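Local coordinates for type II secretion pathway related protein (Escherichia coli, PDB 3SOL) that is the pilotin of the type II secretion system and probably binds secretin subunits and guides them to the outer membrane, at residues Gln9-Val14 with Asp61-Arg66; Ser15-Leu20 with Val86-Glu91. One frame throughout, in Å; residues are numbered along the deposited sequence.

Contact 1. Residues Gln9-Val14 with Asp61-Arg66; sequences QMASIV and DDIYVR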
loop_
_atom_site.group_PDB
_atom_site.type_symbol
_atom_site.label_atom_id
_atom_site.label_comp_id
_atom_site.label_asym_id
_atom_site.label_seq_id
_atom_site.Cartn_x
_atom_site.Cartn_y
_atom_site.Cartn_z
ATOM N N GLN A 9 4.175 8.547 -1.494
ATOM C CA GLN A 9 4.675 7.526 -0.566
ATOM C C GLN A 9 3.548 6.650 -0.021
ATOM O O GLN A 9 3.557 5.441 -0.206
ATOM C CB GLN A 9 5.427 8.189 0.601
ATOM C CG GLN A 9 5.615 7.295 1.850
ATOM C CD GLN A 9 6.730 7.786 2.782
ATOM O OE1 GLN A 9 7.045 8.979 2.829
ATOM N NE2 GLN A 9 7.334 6.852 3.521
ATOM N N MET A 10 2.586 7.263 0.657
ATOM C CA MET A 10 1.478 6.518 1.249
ATOM C C MET A 10 0.722 5.699 0.208
ATOM O O MET A 10 0.418 4.556 0.458
ATOM C CB MET A 10 0.489 7.448 1.969
ATOM C CG MET A 10 1.000 8.075 3.283
ATOM S SD MET A 10 1.716 6.903 4.474
ATOM C CE MET A 10 0.591 5.524 4.319
ATOM N N ALA A 11 0.432 6.288 -0.951
ATOM C CA ALA A 11 -0.302 5.594 -2.012
ATOM C C ALA A 11 0.469 4.379 -2.527
ATOM O O ALA A 11 -0.120 3.348 -2.817
ATOM C CB ALA A 11 -0.625 6.536 -3.151
ATOM N N SER A 12 1.787 4.503 -2.621
ATOM C CA SER A 12 2.638 3.401 -3.075
ATOM C C SER A 12 2.629 2.217 -2.121
ATOM O O SER A 12 2.558 1.053 -2.552
ATOM C CB SER A 12 4.062 3.898 -3.274
ATOM O OG SER A 12 4.081 4.884 -4.294
ATOM N N ILE A 13 2.684 2.510 -0.824
ATOM C CA ILE A 13 2.584 1.483 0.203
ATOM C C ILE A 13 1.232 0.762 0.147
ATOM O O ILE A 13 1.175 -0.471 0.214
ATOM C CB ILE A 13 2.797 2.082 1.604
ATOM C CG1 ILE A 13 4.269 2.497 1.764
ATOM C CG2 ILE A 13 2.426 1.072 2.658
ATOM C CD1 ILE A 13 4.518 3.554 2.828
ATOM N N VAL A 14 0.149 1.527 0.028
ATOM C CA VAL A 14 -1.203 0.952 -0.060
ATOM C C VAL A 14 -1.403 0.111 -1.343
ATOM O O VAL A 14 -1.980 -0.973 -1.284
ATOM C CB VAL A 14 -2.272 2.053 0.106
ATOM C CG1 VAL A 14 -3.667 1.558 -0.288
ATOM C CG2 VAL A 14 -2.268 2.566 1.558
ATOM N N ASP A 61 -5.046 3.411 -6.586
ATOM C CA ASP A 61 -5.715 2.762 -7.729
ATOM C C ASP A 61 -4.922 2.953 -9.016
ATOM O O ASP A 61 -4.743 2.018 -9.795
ATOM C CB ASP A 61 -7.132 3.316 -7.943
ATOM C CG ASP A 61 -8.118 2.895 -6.850
ATOM O OD1 ASP A 61 -7.809 1.974 -6.059
ATOM O OD2 ASP A 61 -9.219 3.491 -6.800
ATOM N N ASP A 62 -4.452 4.177 -9.235
ATOM C CA ASP A 62 -3.712 4.513 -10.449
ATOM C C ASP A 62 -2.340 3.850 -10.478
ATOM O O ASP A 62 -1.907 3.352 -11.521
ATOM C CB ASP A 62 -3.553 6.022 -10.555
ATOM C CG ASP A 62 -4.864 6.736 -10.840
ATOM O OD1 ASP A 62 -5.817 6.111 -11.368
ATOM O OD2 ASP A 62 -4.929 7.941 -10.541
ATOM N N ILE A 63 -1.666 3.832 -9.329
ATOM C CA ILE A 63 -0.393 3.142 -9.189
ATOM C C ILE A 63 -0.576 1.648 -9.414
ATOM O O ILE A 63 0.236 1.012 -10.083
ATOM C CB ILE A 63 0.247 3.378 -7.805
ATOM C CG1 ILE A 63 0.654 4.852 -7.651
ATOM C CG2 ILE A 63 1.468 2.479 -7.624
ATOM C CD1 ILE A 63 0.958 5.266 -6.232
ATOM N N TYR A 64 -1.653 1.089 -8.873
ATOM C CA TYR A 64 -1.882 -0.338 -9.006
ATOM C C TYR A 64 -1.942 -0.765 -10.472
ATOM O O TYR A 64 -1.361 -1.786 -10.858
ATOM C CB TYR A 64 -3.173 -0.713 -8.305
ATOM C CG TYR A 64 -3.465 -2.201 -8.299
ATOM C CD1 TYR A 64 -2.854 -3.039 -7.378
ATOM C CD2 TYR A 64 -4.364 -2.758 -9.204
ATOM C CE1 TYR A 64 -3.132 -4.398 -7.348
ATOM C CE2 TYR A 64 -4.644 -4.119 -9.181
ATOM C CZ TYR A 64 -4.019 -4.927 -8.243
ATOM O OH TYR A 64 -4.274 -6.272 -8.202
ATOM N N VAL A 65 -2.644 0.016 -11.283
ATOM C CA VAL A 65 -2.725 -0.259 -12.709
ATOM C C VAL A 65 -1.335 -0.267 -13.342
ATOM O O VAL A 65 -1.006 -1.171 -14.118
ATOM C CB VAL A 65 -3.607 0.750 -13.417
ATOM C CG1 VAL A 65 -3.482 0.588 -14.936
ATOM C CG2 VAL A 65 -5.047 0.591 -12.944
ATOM N N ARG A 66 -0.512 0.713 -12.993
ATOM C CA ARG A 66 0.852 0.753 -13.504
ATOM C C ARG A 66 1.637 -0.479 -13.064
ATOM O O ARG A 66 2.378 -1.044 -13.868
ATOM C CB ARG A 66 1.583 2.037 -13.088
ATOM C CG ARG A 66 0.906 3.292 -13.587
ATOM C CD ARG A 66 1.868 4.461 -13.709
ATOM N NE ARG A 66 2.428 4.908 -12.431
ATOM C CZ ARG A 66 1.861 5.793 -11.601
ATOM N NH1 ARG A 66 0.671 6.337 -11.867
ATOM N NH2 ARG A 66 2.492 6.130 -10.476
#
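Ile63 reaches from helix 53-69 to helix 5-23 and meets Ala11 and Ser12 there. Its CB is directed at that helix but still lies 5.7 Å from Ala11 CB, and the remaining gap is bridged by the longer branch. CG1 stands anti to the carbonyl carbon (chi1 -67°), and the extended chi2 of 165° carries CD1 on toward the side chains of Ala11 and Ser12. The shorter branch, CG2, turns along helix 5-23 to touch Ser15, one turn beyond Ala11. Helix 5-23 is the central helix of this all-helical pilotin domain, and here helix 53-69 covers one of its sides. CD1 ends the chain in a notch between two neighbours. Ala11 CB is 3.7 Å from CD1 of Ile63, a purely apolar meeting, while Ser12 OG approaches that same methyl, Ile63 CD1, at 3.7 Å. The directions from CD1 to these two atoms are about 90° apart. Ser12 OG, rotated beside its own backbone N, hydrogen-bonds to the carbonyl oxygen of Glu8, so its polar need is met within its helix while it flanks the isoleucine. Arg66, a turn further along, lays one face of its guanidinium over Ile63 CA.

Contact 2. Residues Ser15-Leu20 with Val86-Glu91; sequences SATRYL and VPFIGE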
loop_
_atom_site.group_PDB
_atom_site.type_symbol
_atom_site.label_atom_id
_atom_site.label_comp_id
_atom_site.label_asym_id
_atom_site.label_seq_id
_atom_site.Cartn_x
_atom_site.Cartn_y
_atom_site.Cartn_z
ATOM N N SER A 15 -0.907 0.587 -2.491
ATOM C CA SER A 15 -1.056 -0.168 -3.758
ATOM C C SER A 15 -0.245 -1.457 -3.750
ATOM O O SER A 15 -0.690 -2.476 -4.260
ATOM C CB SER A 15 -0.643 0.665 -4.969
ATOM O OG SER A 15 0.700 1.066 -4.807
ATOM N N ALA A 16 0.955 -1.404 -3.178
ATOM C CA ALA A 16 1.802 -2.590 -3.040
ATOM C C ALA A 16 1.141 -3.633 -2.131
ATOM O O ALA A 16 1.219 -4.839 -2.378
ATOM C CB ALA A 16 3.193 -2.179 -2.489
ATOM N N THR A 17 0.463 -3.158 -1.086
ATOM C CA THR A 17 -0.229 -4.033 -0.157
ATOM C C THR A 17 -1.423 -4.683 -0.860
ATOM O O THR A 17 -1.683 -5.883 -0.701
ATOM C CB THR A 17 -0.661 -3.240 1.116
ATOM O OG1 THR A 17 0.521 -2.654 1.718
ATOM C CG2 THR A 17 -1.303 -4.148 2.097
ATOM N N ARG A 18 -2.138 -3.903 -1.674
ATOM C CA ARG A 18 -3.198 -4.467 -2.536
ATOM C C ARG A 18 -2.648 -5.519 -3.514
ATOM O O ARG A 18 -3.246 -6.583 -3.738
ATOM C CB ARG A 18 -3.902 -3.367 -3.289
ATOM C CG ARG A 18 -4.926 -3.836 -4.275
ATOM C CD ARG A 18 -5.500 -2.598 -4.976
ATOM N NE ARG A 18 -6.512 -2.940 -5.957
ATOM C CZ ARG A 18 -7.118 -2.063 -6.757
ATOM N NH1 ARG A 18 -6.806 -0.766 -6.720
ATOM N NH2 ARG A 18 -8.058 -2.488 -7.597
ATOM N N TYR A 19 -1.499 -5.228 -4.089
ATOM C CA TYR A 19 -0.846 -6.183 -4.982
ATOM C C TYR A 19 -0.528 -7.493 -4.252
ATOM O O TYR A 19 -0.781 -8.561 -4.778
ATOM C CB TYR A 19 0.410 -5.572 -5.605
ATOM C CG TYR A 19 0.676 -6.057 -7.019
ATOM C CD1 TYR A 19 0.291 -5.294 -8.101
ATOM C CD2 TYR A 19 1.298 -7.275 -7.268
ATOM C CE1 TYR A 19 0.518 -5.708 -9.400
ATOM C CE2 TYR A 19 1.521 -7.717 -8.592
ATOM C CZ TYR A 19 1.127 -6.913 -9.638
ATOM O OH TYR A 19 1.322 -7.259 -10.951
ATOM N N LEU A 20 -0.013 -7.406 -3.026
ATOM C CA LEU A 20 0.282 -8.603 -2.240
ATOM C C LEU A 20 -0.959 -9.436 -1.976
ATOM O O LEU A 20 -0.930 -10.674 -2.089
ATOM C CB LEU A 20 0.952 -8.224 -0.911
ATOM C CG LEU A 20 2.414 -7.823 -1.002
ATOM C CD1 LEU A 20 2.939 -7.513 0.403
ATOM C CD2 LEU A 20 3.248 -8.951 -1.688
ATOM N N VAL A 86 7.610 -5.130 5.085
ATOM C CA VAL A 86 7.675 -5.722 6.414
ATOM C C VAL A 86 7.299 -4.700 7.493
ATOM O O VAL A 86 6.447 -4.986 8.335
ATOM C CB VAL A 86 9.062 -6.401 6.683
ATOM C CG1 VAL A 86 9.226 -6.750 8.153
ATOM C CG2 VAL A 86 9.214 -7.657 5.826
ATOM N N PRO A 87 7.904 -3.496 7.462
ATOM C CA PRO A 87 7.511 -2.477 8.444
ATOM C C PRO A 87 6.021 -2.076 8.431
ATOM O O PRO A 87 5.387 -2.039 9.492
ATOM C CB PRO A 87 8.398 -1.278 8.071
ATOM C CG PRO A 87 9.587 -1.891 7.426
ATOM C CD PRO A 87 9.053 -3.053 6.651
ATOM N N PHE A 88 5.474 -1.766 7.258
ATOM C CA PHE A 88 4.060 -1.375 7.146
ATOM C C PHE A 88 3.131 -2.504 7.587
ATOM O O PHE A 88 2.157 -2.270 8.299
ATOM C CB PHE A 88 3.718 -0.949 5.718
ATOM C CG PHE A 88 2.300 -0.439 5.547
ATOM C CD1 PHE A 88 1.862 0.692 6.234
ATOM C CD2 PHE A 88 1.421 -1.066 4.671
ATOM C CE1 PHE A 88 0.553 1.177 6.075
ATOM C CE2 PHE A 88 0.114 -0.587 4.499
ATOM C CZ PHE A 88 -0.317 0.542 5.209
ATOM N N ILE A 89 3.439 -3.730 7.174
ATOM C CA ILE A 89 2.629 -4.901 7.555
ATOM C C ILE A 89 2.615 -5.082 9.083
ATOM O O ILE A 89 1.606 -5.493 9.648
ATOM C CB ILE A 89 3.127 -6.183 6.850
ATOM C CG1 ILE A 89 2.910 -6.067 5.331
ATOM C CG2 ILE A 89 2.431 -7.423 7.407
ATOM C CD1 ILE A 89 3.547 -7.184 4.509
ATOM N N GLY A 90 3.725 -4.754 9.743
ATOM C CA GLY A 90 3.786 -4.721 11.221
ATOM C C GLY A 90 2.814 -3.740 11.864
ATOM O O GLY A 90 2.238 -4.022 12.917
ATOM N N GLU A 91 2.642 -2.580 11.232
ATOM C CA GLU A 91 1.636 -1.601 11.656
ATOM C C GLU A 91 0.212 -2.090 11.364
ATOM O O GLU A 91 -0.711 -1.872 12.161
ATOM C CB GLU A 91 1.876 -0.256 10.964
ATOM C CG GLU A 91 3.177 0.419 11.380
ATOM C CD GLU A 91 3.195 0.784 12.861
ATOM O OE1 GLU A 91 2.416 1.677 13.262
ATOM O OE2 GLU A 91 3.984 0.166 13.616
#
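Phe88 and Thr17 meet at about a right angle, the threonine hydroxyl arriving at the rim of the ring near its plane and not over a face. OG1 of Thr17 sits 3.5 Å from both CD2 and CE2 of Phe88, so it faces the middle of that ring edge. The ring gets there because CG of Phe88 extends anti to the backbone N (chi1 -176°), sending the phenyl group away from helix 86-93 toward helix 5-23. Thr17 OG1, turned beside its own backbone N, hydrogen-bonds to the carbonyl oxygen of Ile13 one turn earlier. A second pair, Leu20 with Ile89, is inclined obliquely and touches more loosely: CD1 of Leu20 lies 4.2 Å from CD1 of Ile89, methyl to methyl. The two pairs are set side by side, joining the C-terminal helix to the second half of the central helix of the domain. Helix 32-45 adds to this core through Ile35, Val38 and Ile42, all of which touch Phe88, and Leu85 packs on both Thr17 and Leu20. Since a carbonyl can only accept, the Thr17 hydroxyl gives its proton to Ile13 O; its oxygen probably offers electron density to the slightly positive C-H edge of Phe88, which would make a buried polar atom tolerable beside an aromatic ring.

Contacts 1 and 2 occupy successive parts of helix 5-23, with centres 11 Å apart, and their partner helices 53-69 and 86-93 lie on nearly opposite sides of it. Several residues tie the two together. Arg18 NH1 forms a salt bridge with Asp61 OD1 at 3.0 Å, and its aliphatic CD runs 3.6 Å from Tyr64 CD1, with a cation-pi interaction to the same tyrosine. Ile13, from contact 1, packs near the Phe88 ring of contact 2, although the 3.1 Å between Ile13 CG2 and Phe88 CD2 is doubtfully short. Just past segment 15-20 of contact 2, the Cys24-Cys78 disulfide links the region following helix 5-23 to helix 74-84.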